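Trehalose monomycolate exporter MmpL3 (PDB 7NVH) exports trehalose monomycolate across the inner membrane of Mycobacterium tuberculosis, as a transporter of the RND permease superfamily, probably supplying mycolic acids to the cell envelope. Local coordinates at residues T453-T458 with V508-N513. Residues are numbered along the deposited sequence; the frame is centred on the assembly and turned at random.
Sequences TLVIQT and VRVLQN
Thr453 opens the pairing opposite Gln512, at a non-hydrogen-bonded position of two antiparallel strands, and illustrates how such a site is filled by side-chain packing rather than by backbone bonds. Its CG2, set beside its own backbone N and anti to the carbonyl carbon, lies 3.9 Å from Gln512 OE1 and about as far from Gln512 CB, while its CB meets Val510 CG2 at 3.7 Å. Leu454 and Leu511 form the first hydrogen-bonded pair, with two bonds of equal length but different approach. Leu511 N reaches Leu454 O at 2.9 Å within the carbonyl plane, whereas Leu454 N approaches Leu511 O from above that plane, 37° out of it. The face of the threonine returns at Val455, which touches two valines of 508-513, Val510 directly across and Val508 diagonally. With CG1 anti to the backbone N (chi1 -174°), its methyls diverge: CG1 touches Val508 CG1 at 3.7 Å, and CG2 touches Val510 CG2 at 3.8 Å. Ile456 and Arg509 repeat the two-bond ring; Ile456 N lies almost on the extension of Arg509 C=O, though its N-H points off that line (N-H...O 145°). On the opposite face, shared with Leu454 and Leu511, the isoleucine runs diagonally, its CD1 reaching Leu511 CD1 at 4.1 Å, while the arginine chain leads off to a salt bridge between NE and Glu495. Gln457 ends the ladder with its CG 4.0 Å from Val508 CG2. These strands are the central pair of a four-stranded sheet, flanked by 540-543 and 494-495, whose beta-alpha-beta-beta-alpha-beta order is the ferredoxin-like plan of RND periplasmic porter subdomains. Helix 466-476 packs against Leu454 and Ile456; on the other face helix 49-61 lays Ala53 on Val455 and Tyr61 on Val510.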
loop_
_atom_site.group_PDB
_atom_site.type_symbol
_atom_site.label_atom_id
_atom_site.label_comp_id
_atom_site.label_asym_id
_atom_site.label_seq_id
_atom_site.Cartn_x
_atom_site.Cartn_y
_atom_site.Cartn_z
ATOM N N THR A 453 -21.805 15.182 -11.388
ATOM C CA THR A 453 -21.967 16.626 -11.451
ATOM C C THR A 453 -21.459 17.162 -12.781
ATOM O O THR A 453 -20.322 16.886 -13.173
ATOM C CB THR A 453 -21.227 17.306 -10.300
ATOM O OG1 THR A 453 -19.833 17.390 -10.616
ATOM C CG2 THR A 453 -21.400 16.514 -9.020
ATOM N N LEU A 454 -22.302 17.931 -13.465
ATOM C CA LEU A 454 -21.915 18.654 -14.669
ATOM C C LEU A 454 -21.587 20.085 -14.277
ATOM O O LEU A 454 -22.437 20.784 -13.718
ATOM C CB LEU A 454 -23.031 18.640 -15.711
ATOM C CG LEU A 454 -23.691 17.312 -16.064
ATOM C CD1 LEU A 454 -24.989 17.570 -16.804
ATOM C CD2 LEU A 454 -22.760 16.461 -16.900
ATOM N N VAL A 455 -20.373 20.524 -14.580
ATOM C CA VAL A 455 -19.904 21.855 -14.214
ATOM C C VAL A 455 -19.929 22.723 -15.464
ATOM O O VAL A 455 -19.054 22.617 -16.326
ATOM C CB VAL A 455 -18.506 21.806 -13.592
ATOM C CG1 VAL A 455 -18.108 23.175 -13.092
ATOM C CG2 VAL A 455 -18.481 20.807 -12.460
ATOM N N ILE A 456 -20.927 23.593 -15.552
ATOM C CA ILE A 456 -21.104 24.502 -16.676
ATOM C C ILE A 456 -20.276 25.747 -16.406
ATOM O O ILE A 456 -20.342 26.314 -15.309
ATOM C CB ILE A 456 -22.588 24.851 -16.864
ATOM C CG1 ILE A 456 -23.385 23.592 -17.198
ATOM C CG2 ILE A 456 -22.767 25.901 -17.938
ATOM C CD1 ILE A 456 -24.856 23.715 -16.904
ATOM N N GLN A 457 -19.494 26.178 -17.395
ATOM C CA GLN A 457 -18.494 27.216 -17.177
ATOM C C GLN A 457 -18.212 27.950 -18.477
ATOM O O GLN A 457 -17.600 27.384 -19.386
ATOM C CB GLN A 457 -17.208 26.601 -16.627
ATOM C CG GLN A 457 -16.139 27.592 -16.256
ATOM C CD GLN A 457 -14.930 26.911 -15.666
ATOM O OE1 GLN A 457 -14.878 25.686 -15.582
ATOM N NE2 GLN A 457 -13.949 27.699 -15.248
ATOM N N THR A 458 -18.642 29.206 -18.561
ATOM C CA THR A 458 -18.347 30.016 -19.734
ATOM C C THR A 458 -16.852 30.272 -19.847
ATOM O O THR A 458 -16.163 30.482 -18.846
ATOM C CB THR A 458 -19.083 31.351 -19.673
ATOM O OG1 THR A 458 -18.973 31.897 -18.354
ATOM C CG2 THR A 458 -20.542 31.177 -20.025
ATOM N N VAL A 508 -19.786 30.062 -13.155
ATOM C CA VAL A 508 -19.737 28.620 -12.955
ATOM C C VAL A 508 -21.030 28.189 -12.285
ATOM O O VAL A 508 -21.378 28.701 -11.214
ATOM C CB VAL A 508 -18.530 28.187 -12.110
ATOM C CG1 VAL A 508 -18.410 26.680 -12.108
ATOM C CG2 VAL A 508 -17.258 28.819 -12.634
ATOM N N ARG A 509 -21.741 27.254 -12.910
ATOM C CA ARG A 509 -22.907 26.618 -12.321
ATOM C C ARG A 509 -22.768 25.115 -12.483
ATOM O O ARG A 509 -22.291 24.640 -13.515
ATOM C CB ARG A 509 -24.204 27.099 -12.968
ATOM C CG ARG A 509 -24.328 28.603 -13.052
ATOM C CD ARG A 509 -25.246 29.136 -11.974
ATOM N NE ARG A 509 -26.652 28.961 -12.314
ATOM C CZ ARG A 509 -27.346 29.808 -13.063
ATOM N NH1 ARG A 509 -26.763 30.889 -13.559
ATOM N NH2 ARG A 509 -28.623 29.575 -13.321
ATOM N N VAL A 510 -23.177 24.369 -11.464
ATOM C CA VAL A 510 -23.029 22.920 -11.453
ATOM C C VAL A 510 -24.377 22.273 -11.162
ATOM O O VAL A 510 -25.094 22.696 -10.250
ATOM C CB VAL A 510 -21.952 22.469 -10.446
ATOM C CG1 VAL A 510 -22.308 22.886 -9.050
ATOM C CG2 VAL A 510 -21.777 20.966 -10.497
ATOM N N LEU A 511 -24.733 21.279 -11.970
ATOM C CA LEU A 511 -25.908 20.441 -11.785
ATOM C C LEU A 511 -25.459 19.061 -11.329
ATOM O O LEU A 511 -24.284 18.711 -11.429
ATOM C CB LEU A 511 -26.711 20.334 -13.083
ATOM C CG LEU A 511 -26.938 21.620 -13.875
ATOM C CD1 LEU A 511 -27.715 21.325 -15.140
ATOM C CD2 LEU A 511 -27.660 22.652 -13.038
ATOM N N GLN A 512 -26.401 18.265 -10.825
ATOM C CA GLN A 512 -26.029 16.941 -10.346
ATOM C C GLN A 512 -27.241 16.027 -10.269
ATOM O O GLN A 512 -28.333 16.459 -9.895
ATOM C CB GLN A 512 -25.351 17.025 -8.974
ATOM C CG GLN A 512 -26.155 17.754 -7.923
ATOM C CD GLN A 512 -25.359 18.010 -6.664
ATOM O OE1 GLN A 512 -24.167 17.714 -6.601
ATOM N NE2 GLN A 512 -26.014 18.556 -5.649
ATOM N N ASN A 513 -27.034 14.764 -10.643
ATOM C CA ASN A 513 -27.947 13.668 -10.349
ATOM C C ASN A 513 -27.149 12.430 -9.987
ATOM O O ASN A 513 -26.034 12.227 -10.472
ATOM C CB ASN A 513 -28.864 13.298 -11.520
ATOM C CG ASN A 513 -30.236 13.898 -11.401
ATOM O OD1 ASN A 513 -30.578 14.505 -10.388
ATOM N ND2 ASN A 513 -31.059 13.684 -12.417
#